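Local coordinates for serine acetyltransferase (Entamoeba histolytica, PDB 3Q1X), which probably transfers an acetyl group to the hydroxyl of L-serine, a step in cysteine biosynthesis, and is built partly as a left-handed beta-helix, at residues P97-K100 / R101-T105; Q87-M90 / A91-K95; A190-G193 / E194-I198. All blocks are in the same frame, centred on the assembly; numbering follows the deposited sequence.

Interaction 1 of 3, residues P97-K100 / R101-T105; sequences PSIK and RTLKT
Arg101 leans back over the turn of helix 82-113 that precedes it. Its N-H bonds to Pro97 O at 3.1 Å, and that same carbonyl oxygen lies over the centre of one face of its guanidinium, 3.8 Å above the plane. CG beside the backbone N sends the chain back along the helix, and the bend at chi3 (-75°) then folds the guanidinium in over the Pro97-Ser98 peptide, bringing NH2 to 3.8 Å from Ser98 CB. Proline suits its own place because the helix is kinked here: the nitrogens of Pro97 and Ser98 bond to no carbonyl of the turn before, and a ring nitrogen has no hydrogen to give. Ser98 turns OG back to Lys95 O.

Thr102 continues the ladder, its N donating to Ser98 O. Leu103 follows with a bond of 2.7 Å from its N to Ile99 O, approached almost head-on. On the inner side Ile99 and Leu103 lie alongside one another, pointing the same way, with CG2 of Ile99 3.9 Å from CD1 of Leu103; both also pack on Phe45 of helix 36-45, and Ile99 reaches helix 128-144 as well.

Lys104 N bonds to Lys100 O, and the two lysine chains slant across each other, CE of Lys100 lying 4.2 Å from CG of Lys104. Their NZ atoms stay 5.7 Å apart: Lys100 forms a salt bridge to Asp19, while Lys104 is shared by Asp19 and Glu20. Thr105 closes the segment, OG1 giving a 2.6 Å hydrogen bond to Thr102 O, in the carbonyl plane and on a lone pair; OG1 is also hydrogen-bonded to His175 N, which ties the helix to the beta-helix.

This helix is thus two-sided, apolar where Ile99 and Leu103 meet Phe45 and cationic along another flank, where the carboxylates of Asp19 and Glu20 draw the two ammonium groups in and probably balance their charge.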
loop_
_atom_site.group_PDB
_atom_site.type_symbol
_atom_site.label_atom_id
_atom_site.label_comp_id
_atom_site.label_asym_id
_atom_site.label_seq_id
_atom_site.Cartn_x
_atom_site.Cartn_y
_atom_site.Cartn_z
ATOM N N PRO A 97 6.247 7.132 -28.439
ATOM C CA PRO A 97 7.537 6.542 -28.841
ATOM C C PRO A 97 8.711 6.955 -27.943
ATOM O O PRO A 97 9.510 6.091 -27.564
ATOM C CB PRO A 97 7.729 7.051 -30.276
ATOM C CG PRO A 97 6.342 7.269 -30.767
ATOM C CD PRO A 97 5.586 7.805 -29.574
ATOM N N SER A 98 8.799 8.235 -27.578
ATOM C CA SER A 98 9.905 8.690 -26.728
ATOM C C SER A 98 9.815 8.092 -25.320
ATOM O O SER A 98 10.828 7.721 -24.733
ATOM C CB SER A 98 10.014 10.221 -26.677
ATOM O OG SER A 98 8.894 10.833 -26.076
ATOM N N ILE A 99 8.599 7.994 -24.791
ATOM C CA ILE A 99 8.366 7.320 -23.514
ATOM C C ILE A 99 8.812 5.853 -23.569
ATOM O O ILE A 99 9.461 5.366 -22.644
ATOM C CB ILE A 99 6.890 7.464 -23.062
ATOM C CG1 ILE A 99 6.580 8.947 -22.818
ATOM C CG2 ILE A 99 6.619 6.598 -21.827
ATOM C CD1 ILE A 99 5.113 9.274 -22.658
ATOM N N LYS A 100 8.472 5.159 -24.658
ATOM C CA LYS A 100 8.899 3.767 -24.853
ATOM C C LYS A 100 10.427 3.639 -24.738
ATOM O O LYS A 100 10.933 2.767 -24.033
ATOM C CB LYS A 100 8.414 3.233 -26.209
ATOM C CG LYS A 100 9.001 1.876 -26.615
ATOM C CD LYS A 100 8.524 0.752 -25.693
ATOM C CE LYS A 100 9.364 -0.504 -25.879
ATOM N NZ LYS A 100 9.571 -0.841 -27.314
ATOM N N ARG A 101 11.149 4.525 -25.427
ATOM C CA ARG A 101 12.614 4.564 -25.344
ATOM C C ARG A 101 13.084 4.815 -23.906
ATOM O O ARG A 101 13.984 4.132 -23.408
ATOM C CB ARG A 101 13.175 5.616 -26.312
ATOM C CG ARG A 101 12.982 5.230 -27.778
ATOM C CD ARG A 101 13.615 6.208 -28.772
ATOM N NE ARG A 101 12.861 7.453 -28.930
ATOM C CZ ARG A 101 11.999 7.716 -29.917
ATOM N NH1 ARG A 101 11.758 6.829 -30.877
ATOM N NH2 ARG A 101 11.378 8.883 -29.945
ATOM N N THR A 102 12.436 5.754 -23.219
ATOM C CA THR A 102 12.826 6.065 -21.851
ATOM C C THR A 102 12.557 4.883 -20.921
ATOM O O THR A 102 13.367 4.587 -20.036
ATOM C CB THR A 102 12.098 7.307 -21.317
ATOM O OG1 THR A 102 12.343 8.407 -22.191
ATOM C CG2 THR A 102 12.596 7.656 -19.923
ATOM N N LEU A 103 11.419 4.218 -21.119
ATOM C CA LEU A 103 11.053 3.080 -20.268
ATOM C C LEU A 103 12.060 1.938 -20.411
ATOM O O LEU A 103 12.337 1.223 -19.445
ATOM C CB LEU A 103 9.630 2.599 -20.566
ATOM C CG LEU A 103 8.498 3.456 -19.986
ATOM C CD1 LEU A 103 7.162 2.932 -20.482
ATOM C CD2 LEU A 103 8.517 3.482 -18.457
ATOM N N LYS A 104 12.622 1.782 -21.610
ATOM C CA LYS A 104 13.689 0.800 -21.807
ATOM C C LYS A 104 14.888 1.123 -20.918
ATOM O O LYS A 104 15.445 0.218 -20.286
ATOM C CB LYS A 104 14.105 0.718 -23.280
ATOM C CG LYS A 104 13.124 -0.069 -24.130
ATOM C CD LYS A 104 13.540 -0.062 -25.593
ATOM C CE LYS A 104 14.679 -1.034 -25.853
ATOM N NZ LYS A 104 15.238 -0.880 -27.235
ATOM N N THR A 105 15.278 2.398 -20.873
ATOM C CA THR A 105 16.407 2.821 -20.025
ATOM C C THR A 105 16.110 2.617 -18.535
ATOM O O THR A 105 16.994 2.206 -17.770
ATOM C CB THR A 105 16.850 4.292 -20.269
ATOM O OG1 THR A 105 15.881 5.204 -19.733
ATOM C CG2 THR A 105 17.083 4.583 -21.759
#

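Interaction 2 of 3, residues Q87-M90 / A91-K95; sequences QCVM and AILEK
Successive turns of the long helix 82-113 meet here, in the all-helical part of the chain, with Val89 and Leu93 making an i to i+4 apolar pair on one flank. CG1 of Val89 stands 4.3 Å from CD1 of Leu93, a loose touch. Leu93 CD1 is also approached by SD of Met90, 4.4 Å away, because the methionine chain bends at chi2 (-62°), which places SD there. Beneath the side chains the ladder is regular: Leu93 N reaches Val89 O at 3.0 Å with an almost straight N-H (174°), and Glu94 N reaches Met90 O at 2.9 Å.

Ile92 places CG1 beside its own backbone N (chi1 -67°), which sets that branch against Cys88 O at 3.5 Å. Ala91 has only a methyl to accommodate, and it lies 3.3 Å from the same oxygen, CB to Cys88 O.

The flanks face different neighbours. Val89 and Leu93 pack on Val69 of helix 59-79, whereas Cys88 and Ile92 meet Leu142 of helix 128-144 and Ala91 meets Val141; the small Cys88 and Ala91 probably allow that helix close to the backbone, while branched Val89 and Leu93 fill the side toward helix 59-79. On the more open side Glu94 and its neighbour Lys95 form a long salt bridge. Cohesion within the segment thus comes mainly from backbone bonds, while the apolar side chains contribute chiefly by filling the interfaces with surrounding helices.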
loop_
_atom_site.group_PDB
_atom_site.type_symbol
_atom_site.label_atom_id
_atom_site.label_comp_id
_atom_site.label_asym_id
_atom_site.label_seq_id
_atom_site.Cartn_x
_atom_site.Cartn_y
_atom_site.Cartn_z
ATOM N N GLN A 87 -6.770 17.623 -27.256
ATOM C CA GLN A 87 -5.407 18.165 -27.307
ATOM C C GLN A 87 -4.424 17.436 -26.388
ATOM O O GLN A 87 -3.269 17.185 -26.760
ATOM C CB GLN A 87 -5.421 19.644 -26.952
ATOM C CG GLN A 87 -6.248 20.483 -27.918
ATOM C CD GLN A 87 -6.568 21.863 -27.375
ATOM O OE1 GLN A 87 -6.493 22.110 -26.167
ATOM N NE2 GLN A 87 -6.938 22.772 -28.270
ATOM N N CYS A 88 -4.888 17.107 -25.187
ATOM C CA CYS A 88 -4.055 16.414 -24.215
ATOM C C CYS A 88 -3.730 15.005 -24.657
ATOM O O CYS A 88 -2.606 14.548 -24.472
ATOM C CB CYS A 88 -4.725 16.395 -22.850
ATOM S SG CYS A 88 -4.703 17.999 -22.055
ATOM N N VAL A 89 -4.713 14.324 -25.248
ATOM C CA VAL A 89 -4.530 12.937 -25.680
ATOM C C VAL A 89 -3.696 12.859 -26.959
ATOM O O VAL A 89 -2.950 11.899 -27.164
ATOM C CB VAL A 89 -5.877 12.201 -25.844
ATOM C CG1 VAL A 89 -5.685 10.847 -26.488
ATOM C CG2 VAL A 89 -6.539 12.024 -24.484
ATOM N N MET A 90 -3.828 13.870 -27.810
ATOM C CA MET A 90 -2.946 13.985 -28.971
ATOM C C MET A 90 -1.493 14.163 -28.517
ATOM O O MET A 90 -0.590 13.576 -29.109
ATOM C CB MET A 90 -3.386 15.118 -29.908
ATOM C CG MET A 90 -4.672 14.816 -30.702
ATOM S SD MET A 90 -4.618 13.415 -31.840
ATOM C CE MET A 90 -3.989 14.196 -33.317
ATOM N N ALA A 91 -1.292 14.934 -27.443
ATOM C CA ALA A 91 0.025 15.116 -26.820
ATOM C C ALA A 91 0.603 13.837 -26.219
ATOM O O ALA A 91 1.801 13.570 -26.354
ATOM C CB ALA A 91 -0.027 16.187 -25.781
ATOM N N ILE A 92 -0.232 13.053 -25.541
ATOM C CA ILE A 92 0.192 11.729 -25.070
ATOM C C ILE A 92 0.638 10.852 -26.249
ATOM O O ILE A 92 1.759 10.327 -26.265
ATOM C CB ILE A 92 -0.924 10.990 -24.278
ATOM C CG1 ILE A 92 -1.226 11.703 -22.964
ATOM C CG2 ILE A 92 -0.505 9.562 -23.970
ATOM C CD1 ILE A 92 -2.575 11.343 -22.359
ATOM N N LEU A 93 -0.246 10.706 -27.236
ATOM C CA LEU A 93 0.062 9.920 -28.428
ATOM C C LEU A 93 1.400 10.329 -29.050
ATOM O O LEU A 93 2.255 9.468 -29.311
ATOM C CB LEU A 93 -1.087 9.996 -29.446
ATOM C CG LEU A 93 -2.316 9.128 -29.148
ATOM C CD1 LEU A 93 -3.517 9.597 -29.956
ATOM C CD2 LEU A 93 -2.035 7.641 -29.393
ATOM N N GLU A 94 1.583 11.635 -29.247
ATOM C CA GLU A 94 2.839 12.206 -29.749
ATOM C C GLU A 94 4.079 11.701 -29.010
ATOM O O GLU A 94 5.075 11.345 -29.643
ATOM C CB GLU A 94 2.788 13.729 -29.669
ATOM C CG GLU A 94 3.947 14.425 -30.370
ATOM C CD GLU A 94 4.013 15.917 -30.077
ATOM O OE1 GLU A 94 3.017 16.495 -29.577
ATOM O OE2 GLU A 94 5.070 16.523 -30.351
ATOM N N LYS A 95 3.998 11.663 -27.678
ATOM C CA LYS A 95 5.131 11.297 -26.826
ATOM C C LYS A 95 5.336 9.797 -26.615
ATOM O O LYS A 95 6.340 9.401 -26.034
ATOM C CB LYS A 95 4.992 11.970 -25.449
ATOM C CG LYS A 95 5.170 13.479 -25.452
ATOM C CD LYS A 95 6.637 13.887 -25.378
ATOM C CE LYS A 95 6.767 15.384 -25.563
ATOM N NZ LYS A 95 6.542 15.792 -26.982
#

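Interaction 3 of 3, residues A190-G193 / E194-I198; sequences AIIG and EWCRI
Ile192 and Cys196 press together inside the turn, CG2 of the isoleucine lying 3.4 Å from CB of the cysteine, closer than carbons usually come. SG of Cys196 is also near, 3.7 Å from Ile192 CG2; that branch stands anti to its own backbone N, since chi1 is -61°. Further in, CD1 of Ile192 and CD1 of Ile198 touch at 4.4 Å.

No direct hydrogen bond spans the turn. Instead a water bridges it, donating to Gly193 O and accepting from Cys196 N, each at 2.9 Å. Trp195 takes positive phi and psi (56°, 48°), turning the chain from strand 191-192 into strand 197-198.

Around this lies one corner of the left-handed beta-helix. Ile192 and Ile198 pack on Ile186 and Leu204, aliphatic residues suited to its interior, while Phe176 covers Cys196 and Ile198. On the outside, Trp195 stacks with His175 and Tyr229, and Asp228 accepts from Glu194 N. Trp195 O accepts from Gln210 NE2, and Arg197 NH1 donates to His208 O, both of the second subunit.

Apolar contact therefore holds the inner side of the corner, a bridging water serves two backbone polar groups, and aromatic and polar groups tie the outer side to neighbouring coils and to another chain.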
loop_
_atom_site.group_PDB
_atom_site.type_symbol
_atom_site.label_atom_id
_atom_site.label_comp_id
_atom_site.label_asym_id
_atom_site.label_seq_id
_atom_site.Cartn_x
_atom_site.Cartn_y
_atom_site.Cartn_z
ATOM N N ALA A 190 9.133 18.550 -7.977
ATOM C CA ALA A 190 10.404 17.836 -7.924
ATOM C C ALA A 190 10.989 17.697 -9.325
ATOM O O ALA A 190 10.261 17.492 -10.293
ATOM C CB ALA A 190 10.227 16.475 -7.273
ATOM N N ILE A 191 12.303 17.840 -9.437
ATOM C CA ILE A 191 13.004 17.631 -10.706
ATOM C C ILE A 191 14.113 16.620 -10.445
ATOM O O ILE A 191 14.918 16.806 -9.536
ATOM C CB ILE A 191 13.599 18.958 -11.266
ATOM C CG1 ILE A 191 12.487 19.995 -11.514
ATOM C CG2 ILE A 191 14.487 18.697 -12.501
ATOM C CD1 ILE A 191 11.915 20.051 -12.921
ATOM N N ILE A 192 14.153 15.555 -11.242
ATOM C CA ILE A 192 15.094 14.464 -11.016
ATOM C C ILE A 192 15.851 14.153 -12.302
ATOM O O ILE A 192 15.247 13.941 -13.349
ATOM C CB ILE A 192 14.368 13.179 -10.527
ATOM C CG1 ILE A 192 13.652 13.437 -9.201
ATOM C CG2 ILE A 192 15.341 12.013 -10.412
ATOM C CD1 ILE A 192 12.704 12.307 -8.784
ATOM N N GLY A 193 17.173 14.107 -12.217
ATOM C CA GLY A 193 17.999 13.852 -13.386
ATOM C C GLY A 193 18.067 12.385 -13.774
ATOM O O GLY A 193 17.258 11.562 -13.320
ATOM N N GLU A 194 19.043 12.066 -14.620
ATOM C CA GLU A 194 19.269 10.720 -15.129
ATOM C C GLU A 194 19.890 9.840 -14.050
ATOM O O GLU A 194 20.580 10.341 -13.160
ATOM C CB GLU A 194 20.219 10.790 -16.339
ATOM C CG GLU A 194 20.177 9.604 -17.293
ATOM C CD GLU A 194 19.038 9.679 -18.299
ATOM O OE1 GLU A 194 18.779 8.659 -18.971
ATOM O OE2 GLU A 194 18.399 10.750 -18.421
ATOM N N TRP A 195 19.658 8.529 -14.138
ATOM C CA TRP A 195 20.301 7.564 -13.248
ATOM C C TRP A 195 20.065 7.844 -11.766
ATOM O O TRP A 195 21.001 7.854 -10.963
ATOM C CB TRP A 195 21.804 7.453 -13.557
ATOM C CG TRP A 195 22.098 6.534 -14.677
ATOM C CD1 TRP A 195 22.486 6.873 -15.934
ATOM C CD2 TRP A 195 22.044 5.106 -14.638
ATOM N NE1 TRP A 195 22.681 5.742 -16.692
ATOM C CE2 TRP A 195 22.415 4.641 -15.918
ATOM C CE3 TRP A 195 21.717 4.172 -13.642
ATOM C CZ2 TRP A 195 22.462 3.278 -16.236
ATOM C CZ3 TRP A 195 21.762 2.812 -13.958
ATOM C CH2 TRP A 195 22.135 2.382 -15.246
ATOM N N CYS A 196 18.810 8.082 -11.410
ATOM C CA CYS A 196 18.447 8.240 -10.012
ATOM C C CYS A 196 17.987 6.895 -9.485
ATOM O O CYS A 196 17.158 6.221 -10.105
ATOM C CB CYS A 196 17.362 9.298 -9.827
ATOM S SG CYS A 196 17.074 9.732 -8.108
ATOM N N ARG A 197 18.572 6.489 -8.365
ATOM C CA ARG A 197 18.207 5.250 -7.698
ATOM C C ARG A 197 17.608 5.586 -6.343
ATOM O O ARG A 197 18.271 6.187 -5.500
ATOM C CB ARG A 197 19.436 4.355 -7.527
ATOM C CG ARG A 197 19.136 2.957 -7.027
ATOM C CD ARG A 197 20.412 2.133 -6.971
ATOM N NE ARG A 197 21.016 1.971 -8.293
ATOM C CZ ARG A 197 22.233 1.490 -8.523
ATOM N NH1 ARG A 197 23.023 1.126 -7.517
ATOM N NH2 ARG A 197 22.667 1.385 -9.770
ATOM N N ILE A 198 16.353 5.199 -6.139
ATOM C CA ILE A 198 15.601 5.581 -4.940
ATOM C C ILE A 198 15.059 4.351 -4.225
ATOM O O ILE A 198 14.479 3.466 -4.854
ATOM C CB ILE A 198 14.429 6.553 -5.289
ATOM C CG1 ILE A 198 14.970 7.882 -5.829
ATOM C CG2 ILE A 198 13.497 6.775 -4.093
ATOM C CD1 ILE A 198 13.893 8.885 -6.241
HETATM O O HOH W 1 16.624 8.781 -13.122
#

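How the interactions relate
Interactions 2 and 1 follow one another on helix 82-113, their centres about 15 Å apart, and the Lys95 carbonyl of interaction 2 joins it to Ser98 of interaction 1, at the kink. Interaction 3 belongs to the beta-helix. Its centre is about 16 Å from that of interaction 1, with nearest atoms about 5 Å apart, and about 24 Å from that of interaction 2. Thr105 OG1 and Trp195 both engage His175, so this residue links the end of interaction 1 to the corner of interaction 3. A bound serine lies about 12 Å from the Ile198 side chain; Arg197 bonds to His208 O of the second subunit, and His208 is a residue of the serine pocket.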